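Local structure of carboxynorspermidine decarboxylase (Campylobacter jejuni subsp. jejuni 81116, 3N29) at residues E123-I126 and G127-S131; A142-H145 and K146-K150; G224-I227 and G228-K231; S410-D413 and Y414-N418. The protein probably catalyses the pyridoxal-5'-phosphate-dependent decarboxylation of carboxynorspermidine to norspermidine, as a dimeric member of the beta/alpha-barrel-fold basic amino acid decarboxylases. One frame throughout, in Å; residues are numbered along the deposited sequence.

Contact 1. Residues E123-I126 and G127-S131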
loop_
_atom_site.group_PDB
_atom_site.type_symbol
_atom_site.label_atom_id
_atom_site.label_comp_id
_atom_site.label_asym_id
_atom_site.label_seq_id
_atom_site.Cartn_x
_atom_site.Cartn_y
_atom_site.Cartn_z
ATOM N N GLU A 123 19.893 -16.627 4.554
ATOM C CA GLU A 123 21.149 -17.140 4.017
ATOM C C GLU A 123 21.507 -16.701 2.614
ATOM O O GLU A 123 22.703 -16.561 2.321
ATOM C CB GLU A 123 21.167 -18.671 4.059
ATOM C CG GLU A 123 21.184 -19.158 5.445
ATOM C CD GLU A 123 21.336 -20.646 5.534
ATOM O OE1 GLU A 123 22.154 -21.201 4.736
ATOM O OE2 GLU A 123 20.646 -21.233 6.409
ATOM N N ASP A 124 20.508 -16.531 1.738
ATOM C CA ASP A 124 20.769 -16.253 0.315
ATOM C C ASP A 124 21.218 -14.802 0.132
ATOM O O ASP A 124 21.720 -14.396 -0.936
ATOM C CB ASP A 124 19.594 -16.676 -0.604
ATOM C CG ASP A 124 18.240 -15.993 -0.257
ATOM O OD1 ASP A 124 18.182 -15.129 0.636
ATOM O OD2 ASP A 124 17.204 -16.292 -0.934
ATOM N N GLU A 125 21.132 -14.011 1.177
ATOM C CA GLU A 125 21.372 -12.579 1.006
ATOM C C GLU A 125 22.507 -12.069 1.876
ATOM O O GLU A 125 23.011 -10.963 1.608
ATOM C CB GLU A 125 20.075 -11.731 1.260
ATOM C CG GLU A 125 19.333 -12.136 2.502
ATOM C CD GLU A 125 18.238 -11.187 2.928
ATOM O OE1 GLU A 125 17.574 -10.562 1.993
ATOM O OE2 GLU A 125 18.142 -11.104 4.218
ATOM N N ILE A 126 22.859 -12.845 2.916
ATOM C CA ILE A 126 23.835 -12.422 3.920
ATOM C C ILE A 126 25.186 -12.100 3.296
ATOM O O ILE A 126 25.862 -11.176 3.723
ATOM C CB ILE A 126 24.009 -13.447 5.088
ATOM C CG1 ILE A 126 24.793 -12.766 6.220
ATOM C CG2 ILE A 126 24.681 -14.770 4.643
ATOM C CD1 ILE A 126 23.991 -11.554 6.802
ATOM N N GLY A 127 25.554 -12.844 2.261
ATOM C CA GLY A 127 26.823 -12.622 1.549
ATOM C C GLY A 127 26.926 -11.236 0.959
ATOM O O GLY A 127 27.920 -10.525 1.164
ATOM N N GLU A 128 25.899 -10.850 0.209
ATOM C CA GLU A 128 25.955 -9.573 -0.449
ATOM C C GLU A 128 25.778 -8.432 0.618
ATOM O O GLU A 128 26.456 -7.401 0.532
ATOM C CB GLU A 128 24.921 -9.508 -1.590
ATOM C CG GLU A 128 25.111 -8.271 -2.429
ATOM C CD GLU A 128 24.207 -8.200 -3.633
ATOM O OE1 GLU A 128 24.291 -7.178 -4.341
ATOM O OE2 GLU A 128 23.431 -9.155 -3.879
ATOM N N ILE A 129 24.940 -8.658 1.647
ATOM C CA ILE A 129 24.758 -7.670 2.725
ATOM C C ILE A 129 26.078 -7.428 3.462
ATOM O O ILE A 129 26.476 -6.269 3.729
ATOM C CB ILE A 129 23.646 -8.099 3.740
ATOM C CG1 ILE A 129 22.256 -8.063 3.081
ATOM C CG2 ILE A 129 23.670 -7.199 5.028
ATOM C CD1 ILE A 129 21.124 -8.836 3.899
ATOM N N ALA A 130 26.791 -8.512 3.738
ATOM C CA ALA A 130 28.120 -8.411 4.322
ATOM C C ALA A 130 29.102 -7.619 3.450
ATOM O O ALA A 130 29.912 -6.914 3.987
ATOM C CB ALA A 130 28.734 -9.816 4.577
ATOM N N SER A 131 29.081 -7.788 2.134
ATOM C CA SER A 131 30.087 -7.089 1.302
ATOM C C SER A 131 29.760 -5.591 1.250
ATOM O O SER A 131 30.631 -4.779 1.070
ATOM C CB SER A 131 30.169 -7.648 -0.134
ATOM O OG SER A 131 28.871 -7.528 -0.709
HETATM O O HOH W 1 24.610 -15.074 0.962
HETATM O O HOH W 2 24.119 -12.776 -1.254
HETATM O O HOH W 3 22.593 -11.779 -2.780
#
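Ala130 N donates to Ile126 O at 2.8 Å, the shortest direct bond between residues 123-126 and 127-131, with the donor tilted 26° from the carbonyl plane. One residue earlier, Ile129 N reaches Glu125 O at 3.0 Å. The preceding part of the helix shows how water can stand in for such i-to-i+4 bonds: one molecule accepts from Gly127 N at 2.7 Å and donates to Glu123 O at 2.8 Å, and a second links Glu128 N to Asp124 O in the same manner. A third donates to Glu128 OE2 and, weakly, to Asp124 O, tying side chain to backbone along the hydrated face; OE1 of the same carboxylate forms a salt bridge with Lys104.

On the buried face the Glu125 chain runs alongside Ile129. With chi1 at 46°, Glu125 extends past the end of the isoleucine, and its OE2 is 3.8 Å from Ile129 CD1. Ile129 CG1 meanwhile rests 3.3 Å from Glu125 O. The carboxylate is gripped at both oxygens, OE2 by Lys122 N and OE1 by a salt bridge to Arg390 of the second subunit, which should fix its rotation.

Helix 123-132 is the crossover between parallel barrel strands 113-118 and 135-138. It packs against helix 100-109, where Glu125 and Glu128 touch Leu100, and against helix 141-147, where Ile126 meets Phe147.

Contact 2. Residues A142-H145 and K146-K150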
loop_
_atom_site.group_PDB
_atom_site.type_symbol
_atom_site.label_atom_id
_atom_site.label_comp_id
_atom_site.label_asym_id
_atom_site.label_seq_id
_atom_site.Cartn_x
_atom_site.Cartn_y
_atom_site.Cartn_z
ATOM N N ALA A 142 20.315 -15.956 18.171
ATOM C CA ALA A 142 20.299 -17.022 17.154
ATOM C C ALA A 142 20.759 -16.480 15.795
ATOM O O ALA A 142 21.626 -17.077 15.144
ATOM C CB ALA A 142 18.925 -17.680 17.048
ATOM N N GLN A 143 20.237 -15.329 15.392
ATOM C CA GLN A 143 20.594 -14.762 14.101
ATOM C C GLN A 143 22.086 -14.353 14.118
ATOM O O GLN A 143 22.827 -14.663 13.185
ATOM C CB GLN A 143 19.692 -13.576 13.779
ATOM C CG GLN A 143 18.315 -13.953 13.286
ATOM C CD GLN A 143 18.208 -13.774 11.812
ATOM O OE1 GLN A 143 17.832 -14.677 11.064
ATOM N NE2 GLN A 143 18.561 -12.621 11.385
ATOM N N PHE A 144 22.520 -13.748 15.217
ATOM C CA PHE A 144 23.925 -13.408 15.394
ATOM C C PHE A 144 24.783 -14.694 15.306
ATOM O O PHE A 144 25.755 -14.765 14.531
ATOM C CB PHE A 144 24.115 -12.686 16.705
ATOM C CG PHE A 144 25.497 -12.687 17.232
ATOM C CD1 PHE A 144 26.601 -12.384 16.415
ATOM C CD2 PHE A 144 25.718 -12.959 18.579
ATOM C CE1 PHE A 144 27.913 -12.414 16.964
ATOM C CE2 PHE A 144 27.003 -12.974 19.129
ATOM C CZ PHE A 144 28.091 -12.691 18.320
ATOM N N HIS A 145 24.422 -15.698 16.056
ATOM C CA HIS A 145 25.262 -16.905 16.068
ATOM C C HIS A 145 25.268 -17.576 14.673
ATOM O O HIS A 145 26.232 -18.221 14.292
ATOM C CB HIS A 145 24.797 -17.865 17.139
ATOM C CG HIS A 145 25.077 -17.389 18.537
ATOM N ND1 HIS A 145 24.330 -17.774 19.629
ATOM C CD2 HIS A 145 26.041 -16.577 19.015
ATOM C CE1 HIS A 145 24.797 -17.189 20.715
ATOM N NE2 HIS A 145 25.843 -16.461 20.369
ATOM N N LYS A 146 24.172 -17.483 13.943
ATOM C CA LYS A 146 24.063 -18.166 12.667
ATOM C C LYS A 146 24.981 -17.478 11.616
ATOM O O LYS A 146 25.550 -18.142 10.750
ATOM C CB LYS A 146 22.640 -18.094 12.193
ATOM C CG LYS A 146 22.255 -18.980 11.024
ATOM C CD LYS A 146 20.827 -18.569 10.575
ATOM C CE LYS A 146 20.218 -19.550 9.605
ATOM N NZ LYS A 146 18.795 -19.906 10.001
ATOM N N PHE A 147 25.077 -16.151 11.691
ATOM C CA PHE A 147 25.733 -15.371 10.640
ATOM C C PHE A 147 27.052 -14.762 11.057
ATOM O O PHE A 147 27.700 -14.092 10.258
ATOM C CB PHE A 147 24.775 -14.290 10.143
ATOM C CG PHE A 147 23.591 -14.844 9.414
ATOM C CD1 PHE A 147 23.780 -15.650 8.287
ATOM C CD2 PHE A 147 22.292 -14.571 9.837
ATOM C CE1 PHE A 147 22.680 -16.173 7.604
ATOM C CE2 PHE A 147 21.197 -15.114 9.177
ATOM C CZ PHE A 147 21.381 -15.900 8.060
ATOM N N GLN A 148 27.477 -15.029 12.277
ATOM C CA GLN A 148 28.761 -14.523 12.759
ATOM C C GLN A 148 29.898 -14.880 11.782
ATOM O O GLN A 148 30.716 -14.013 11.400
ATOM C CB GLN A 148 29.005 -15.077 14.142
ATOM C CG GLN A 148 30.344 -14.900 14.716
ATOM C CD GLN A 148 30.314 -15.195 16.193
ATOM O OE1 GLN A 148 29.505 -15.996 16.697
ATOM N NE2 GLN A 148 31.120 -14.495 16.903
ATOM N N SER A 149 29.941 -16.115 11.323
ATOM C CA SER A 149 31.087 -16.552 10.491
ATOM C C SER A 149 31.060 -16.006 9.057
ATOM O O SER A 149 32.071 -16.050 8.394
ATOM C CB SER A 149 31.194 -18.068 10.446
ATOM O OG SER A 149 30.244 -18.585 9.534
ATOM N N LYS A 150 29.922 -15.472 8.594
ATOM C CA LYS A 150 29.833 -14.871 7.269
ATOM C C LYS A 150 29.950 -13.346 7.359
ATOM O O LYS A 150 29.848 -12.649 6.352
ATOM C CB LYS A 150 28.502 -15.237 6.610
ATOM C CG LYS A 150 28.215 -16.726 6.580
ATOM C CD LYS A 150 28.926 -17.410 5.410
ATOM C CE LYS A 150 28.019 -18.478 4.701
ATOM N NZ LYS A 150 28.488 -19.888 4.897
#
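Phe144 and Gln148 make the closer side-chain packing in this helical stretch, whereas Ala142, His145 and Lys146 occupy its looser, solvent-facing side. The Gln148 chain leaves with CG anti to the backbone N (chi1 169°) and stays extended, which carries its amide to the CE1-CZ side of the phenylalanine, which it meets obliquely. Gln148 CD comes to 3.8 Å from Phe144 CE1, ring and amide being inclined by 38°, while Gln148 CB sits 3.3 Å from Phe144 O. Beyond the amide, Phe144 is buried against Leu156 and Leu158 of strand 155-159.

The second tight pair is Gln143 with Phe147. Their side chains run alongside one another, the flat groups turned 77° apart, and both touch Phe121; Phe147 CD2 also lies 3.4 Å from Gln143 O. On the exposed side, contacts between the two segments are sparser. The His145 ring turns its edge to Gln148 OE1 at a distance of 4.2 Å from CD2, and Lys146 stretches away, its side chain packing on Ile366 of the second subunit.

Backbone bonding weakens in step along the chain. Lys146 N holds Ala142 O at 2.8 Å and Phe147 N holds Gln143 O at 3.1 Å, but Phe144 O receives only weak bonds, from Phe147 N and Gln148 N. The chemistry implies a helical turn held by main-chain bonds and dispersion between rings and amides, with no ion pair joining 142-145 to 146-150.

Contact 3. Residues G224-I227 and G228-K231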
loop_
_atom_site.group_PDB
_atom_site.type_symbol
_atom_site.label_atom_id
_atom_site.label_comp_id
_atom_site.label_asym_id
_atom_site.label_seq_id
_atom_site.Cartn_x
_atom_site.Cartn_y
_atom_site.Cartn_z
ATOM N N GLY A 224 23.009 -1.227 30.942
ATOM C CA GLY A 224 24.177 -0.487 31.473
ATOM C C GLY A 224 25.470 -1.231 31.625
ATOM O O GLY A 224 26.526 -0.733 31.214
ATOM N N LYS A 225 25.386 -2.431 32.181
ATOM C CA LYS A 225 26.573 -3.221 32.486
ATOM C C LYS A 225 27.307 -3.716 31.220
ATOM O O LYS A 225 28.486 -4.061 31.287
ATOM C CB LYS A 225 26.228 -4.377 33.446
ATOM C CG LYS A 225 25.883 -5.685 32.795
ATOM C CD LYS A 225 25.219 -6.680 33.767
ATOM C CE LYS A 225 26.197 -7.645 34.398
ATOM N NZ LYS A 225 25.469 -8.926 34.744
ATOM N N TRP A 226 26.643 -3.677 30.060
ATOM C CA TRP A 226 27.283 -4.085 28.824
ATOM C C TRP A 226 27.649 -2.946 27.860
ATOM O O TRP A 226 28.164 -3.204 26.800
ATOM C CB TRP A 226 26.362 -5.083 28.081
ATOM C CG TRP A 226 26.041 -6.252 28.928
ATOM C CD1 TRP A 226 26.904 -7.227 29.351
ATOM C CD2 TRP A 226 24.781 -6.570 29.452
ATOM N NE1 TRP A 226 26.244 -8.135 30.126
ATOM C CE2 TRP A 226 24.935 -7.752 30.222
ATOM C CE3 TRP A 226 23.525 -5.972 29.368
ATOM C CZ2 TRP A 226 23.864 -8.373 30.861
ATOM C CZ3 TRP A 226 22.462 -6.576 30.017
ATOM C CH2 TRP A 226 22.632 -7.770 30.755
ATOM N N ILE A 227 27.375 -1.695 28.196
ATOM C CA ILE A 227 27.534 -0.589 27.251
ATOM C C ILE A 227 29.012 -0.178 27.185
ATOM O O ILE A 227 29.543 0.147 26.109
ATOM C CB ILE A 227 26.636 0.586 27.680
ATOM C CG1 ILE A 227 25.143 0.196 27.605
ATOM C CG2 ILE A 227 26.837 1.792 26.838
ATOM C CD1 ILE A 227 24.195 1.332 28.189
ATOM N N GLY A 228 29.704 -0.281 28.334
ATOM C CA GLY A 228 31.091 0.181 28.440
ATOM C C GLY A 228 32.044 -0.579 27.544
ATOM O O GLY A 228 33.101 -0.062 27.147
ATOM N N GLN A 229 31.679 -1.809 27.197
ATOM C CA GLN A 229 32.579 -2.648 26.419
ATOM C C GLN A 229 32.426 -2.438 24.923
ATOM O O GLN A 229 33.180 -2.998 24.125
ATOM C CB GLN A 229 32.417 -4.128 26.809
ATOM C CG GLN A 229 31.041 -4.738 26.357
ATOM C CD GLN A 229 30.651 -5.968 27.138
ATOM O OE1 GLN A 229 30.633 -5.961 28.378
ATOM N NE2 GLN A 229 30.283 -7.035 26.413
ATOM N N MET A 230 31.430 -1.635 24.520
ATOM C CA MET A 230 31.103 -1.484 23.103
ATOM C C MET A 230 31.929 -0.347 22.491
ATOM O O MET A 230 32.457 0.532 23.211
ATOM C CB MET A 230 29.589 -1.243 22.987
ATOM C CG MET A 230 28.694 -2.396 23.479
ATOM S SD MET A 230 28.992 -3.832 22.522
ATOM C CE MET A 230 28.204 -5.117 23.464
ATOM N N LYS A 231 32.043 -0.350 21.166
ATOM C CA LYS A 231 32.651 0.711 20.421
ATOM C C LYS A 231 31.648 1.829 20.000
ATOM O O LYS A 231 32.011 3.027 19.895
ATOM C CB LYS A 231 33.317 0.097 19.189
ATOM C CG LYS A 231 34.406 -0.978 19.559
ATOM C CD LYS A 231 35.533 -1.043 18.510
ATOM C CE LYS A 231 36.833 -1.646 19.066
ATOM N NZ LYS A 231 37.806 -1.988 17.963
HETATM O O HOH W 4 29.238 -0.566 30.830
#
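Two torsion choices bring Gln229 and Met230 each up against the carbonyl oxygen of Trp226. Gln229 places its CG between its own backbone N and carbonyl carbon, with chi1 at 69°, and Met230 sets its CG beside the backbone N, with chi1 at -63°. As a result Gln229 CG lies 3.3 Å from Trp226 O and Met230 CG 3.5 Å from the same oxygen. This oxygen is buried by carbon from both and has no hydrogen-bond partner in the model, an instructive case of a main-chain acceptor left unsatisfied in a loop.

Past CG the glutamine is extended, and its chain runs alongside the indole. Its amide stands almost perpendicular to the ring system, 89° between planes, and OE1 approaches the ring edge, 4.1 Å from Trp226 CD1. One face of the indole is covered by the Lys225 chain, whose NZ forms a salt bridge with Glu189, and the ring also meets that of Phe188.

The backbone is held more firmly. Met230 N donates to Ile227 O at 3.0 Å, approaching from well above the carbonyl plane, as happens in a tight turn. A water spans the outer side, donating to Gly224 O at 2.7 Å and accepting from Gly228 N at 2.6 Å. Ile227 itself points inward onto Phe258 and Tyr262 of helix 248-262.

Residues 227-230 thus form a type I beta turn in the connection from helix 209-223 to strand 232-234, the kind of alpha-to-beta loop that, in beta/alpha barrels, lies at the end remote from the active site.

Contact 4. Residues S410-D413 and Y414-N418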
loop_
_atom_site.group_PDB
_atom_site.type_symbol
_atom_site.label_atom_id
_atom_site.label_comp_id
_atom_site.label_asym_id
_atom_site.label_seq_id
_atom_site.Cartn_x
_atom_site.Cartn_y
_atom_site.Cartn_z
ATOM N N SER A 410 5.551 4.829 -16.136
ATOM C CA SER A 410 4.775 4.396 -17.308
ATOM C C SER A 410 4.048 3.092 -17.022
ATOM O O SER A 410 4.192 2.482 -15.928
ATOM C CB SER A 410 5.713 4.288 -18.542
ATOM O OG SER A 410 6.587 3.201 -18.379
ATOM N N TYR A 411 3.234 2.675 -18.006
ATOM C CA TYR A 411 2.437 1.448 -17.974
ATOM C C TYR A 411 3.164 0.221 -17.397
ATOM O O TYR A 411 2.599 -0.549 -16.574
ATOM C CB TYR A 411 1.958 1.174 -19.422
ATOM C CG TYR A 411 1.384 -0.223 -19.641
ATOM C CD1 TYR A 411 0.262 -0.640 -18.950
ATOM C CD2 TYR A 411 2.032 -1.127 -20.495
ATOM C CE1 TYR A 411 -0.249 -1.911 -19.151
ATOM C CE2 TYR A 411 1.576 -2.396 -20.699
ATOM C CZ TYR A 411 0.411 -2.796 -20.040
ATOM O OH TYR A 411 -0.047 -4.078 -20.219
ATOM N N LYS A 412 4.392 0.019 -17.835
ATOM C CA LYS A 412 5.159 -1.119 -17.420
ATOM C C LYS A 412 5.393 -1.156 -15.914
ATOM O O LYS A 412 5.658 -2.238 -15.372
ATOM C CB LYS A 412 6.548 -1.198 -18.126
ATOM C CG LYS A 412 6.469 -1.478 -19.642
ATOM C CD LYS A 412 5.922 -2.844 -19.960
ATOM C CE LYS A 412 6.225 -3.240 -21.368
ATOM N NZ LYS A 412 5.845 -4.680 -21.470
ATOM N N ASP A 413 5.325 -0.007 -15.227
ATOM C CA ASP A 413 5.479 -0.020 -13.748
ATOM C C ASP A 413 4.308 -0.729 -13.025
ATOM O O ASP A 413 4.449 -1.198 -11.943
ATOM C CB ASP A 413 5.522 1.406 -13.233
ATOM C CG ASP A 413 6.860 2.087 -13.541
ATOM O OD1 ASP A 413 7.815 1.594 -12.981
ATOM O OD2 ASP A 413 6.920 3.053 -14.369
ATOM N N TYR A 414 3.148 -0.722 -13.696
ATOM C CA TYR A 414 1.979 -1.460 -13.351
ATOM C C TYR A 414 2.057 -2.878 -13.933
ATOM O O TYR A 414 1.910 -3.867 -13.188
ATOM C CB TYR A 414 0.693 -0.733 -13.848
ATOM C CG TYR A 414 -0.581 -1.612 -13.812
ATOM C CD1 TYR A 414 -1.205 -1.962 -12.594
ATOM C CD2 TYR A 414 -1.185 -2.028 -14.972
ATOM C CE1 TYR A 414 -2.395 -2.741 -12.575
ATOM C CE2 TYR A 414 -2.353 -2.836 -14.968
ATOM C CZ TYR A 414 -2.956 -3.169 -13.793
ATOM O OH TYR A 414 -4.089 -3.957 -13.798
ATOM N N SER A 415 2.247 -3.053 -15.242
ATOM C CA SER A 415 1.974 -4.401 -15.814
ATOM C C SER A 415 2.997 -5.429 -15.309
ATOM O O SER A 415 2.664 -6.603 -15.176
ATOM C CB SER A 415 2.031 -4.416 -17.336
ATOM O OG SER A 415 3.266 -3.928 -17.802
ATOM N N LEU A 416 4.235 -4.975 -15.062
ATOM C CA LEU A 416 5.322 -5.872 -14.710
ATOM C C LEU A 416 5.341 -6.187 -13.229
ATOM O O LEU A 416 6.202 -6.925 -12.737
ATOM C CB LEU A 416 6.699 -5.399 -15.232
ATOM C CG LEU A 416 6.781 -5.162 -16.741
ATOM C CD1 LEU A 416 8.225 -4.734 -17.068
ATOM C CD2 LEU A 416 6.296 -6.443 -17.501
ATOM N N ARG A 417 4.319 -5.726 -12.531
ATOM C CA ARG A 417 4.124 -6.006 -11.118
ATOM C C ARG A 417 2.871 -6.894 -10.894
ATOM O O ARG A 417 2.578 -7.213 -9.772
ATOM C CB ARG A 417 4.082 -4.691 -10.322
ATOM C CG ARG A 417 5.505 -4.107 -10.013
ATOM C CD ARG A 417 6.161 -4.947 -8.901
ATOM N NE ARG A 417 5.496 -4.829 -7.610
ATOM C CZ ARG A 417 5.575 -3.761 -6.794
ATOM N NH1 ARG A 417 6.343 -2.740 -7.106
ATOM N NH2 ARG A 417 4.883 -3.711 -5.664
ATOM N N ASN A 418 2.257 -7.426 -11.942
ATOM C CA ASN A 418 1.006 -8.223 -11.843
ATOM C C ASN A 418 1.088 -9.544 -12.649
ATOM O O ASN A 418 2.088 -9.652 -13.469
ATOM C CB ASN A 418 -0.151 -7.348 -12.306
ATOM C CG ASN A 418 -0.571 -6.372 -11.215
ATOM O OD1 ASN A 418 -1.137 -6.791 -10.236
ATOM N ND2 ASN A 418 -0.270 -5.092 -11.366
HETATM O O HOH W 5 3.521 -5.455 -20.097
#
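Ser415 sets its CB over one face of the Tyr411 ring in a CH-pi contact, 4.0 Å from the ring centroid and 29° off the normal. The methylene is displaced toward the phenol end, where it comes to 3.5 Å from Tyr411 CZ. Tyr414 takes another attitude: its ring presents an edge to its neighbour, with CD2 4.3 Å from Tyr411 CE1. Both tyrosines have CG anti to the backbone N, and in Tyr411 (chi1 167°) this swings the ring back beneath the following turn, where Ser415 can cover it. Lys412 bends at chi2, bringing CD to 3.6 Å from Ser415 OG; a water then joins Lys412 NZ and that hydroxyl, 2.8 Å from each.

These groups lie on and just before the short helix 412-415, which gives way to a type I beta turn from Ser415 to Asn418 at the end of the chain. At the start of the helix, Tyr411 O accepts twice, from Ser415 N in the carbonyl plane and from Tyr414 N above it. Asp413, within the helix, turns the anti lone pair of OD2 back to Ser410 N, at 2.9 Å. Beyond the helix, Asn418 ND2 and Arg417 N reach Tyr414 O from opposite faces of its plane, with Asn418 ND2 3.1 Å from Tyr414 O.

Several groups meet the second subunit: Tyr411 OH bonds Glu108 of that subunit, Arg417 NH2 bonds its Asn383, and the Tyr414 ring meets its Phe105. Leu416, by contrast, crosses Lys412 on the exposed side, its CD1 4.1 Å from Lys412 CB.

Along the chain the four contacts follow in series. Contacts 1 and 2 occupy consecutive helices of the eight-stranded parallel barrel, on either side of strand 135-138; their centres are about 12 Å apart and they touch, as where Glu123 OE2 lies 3.6 Å from Lys146 CE. Contact 3, further round the same barrel in the loop before strand 232-234, has its centre about 21 Å from that of contact 2 and does not touch it. Contact 4, at the C-terminus, has its centre about 49 Å from that of contact 3, across the centre of the chain. Contacts 1, 2 and 4 all reach the second subunit, so barrel helices and C-terminal tail both contribute to the dimer.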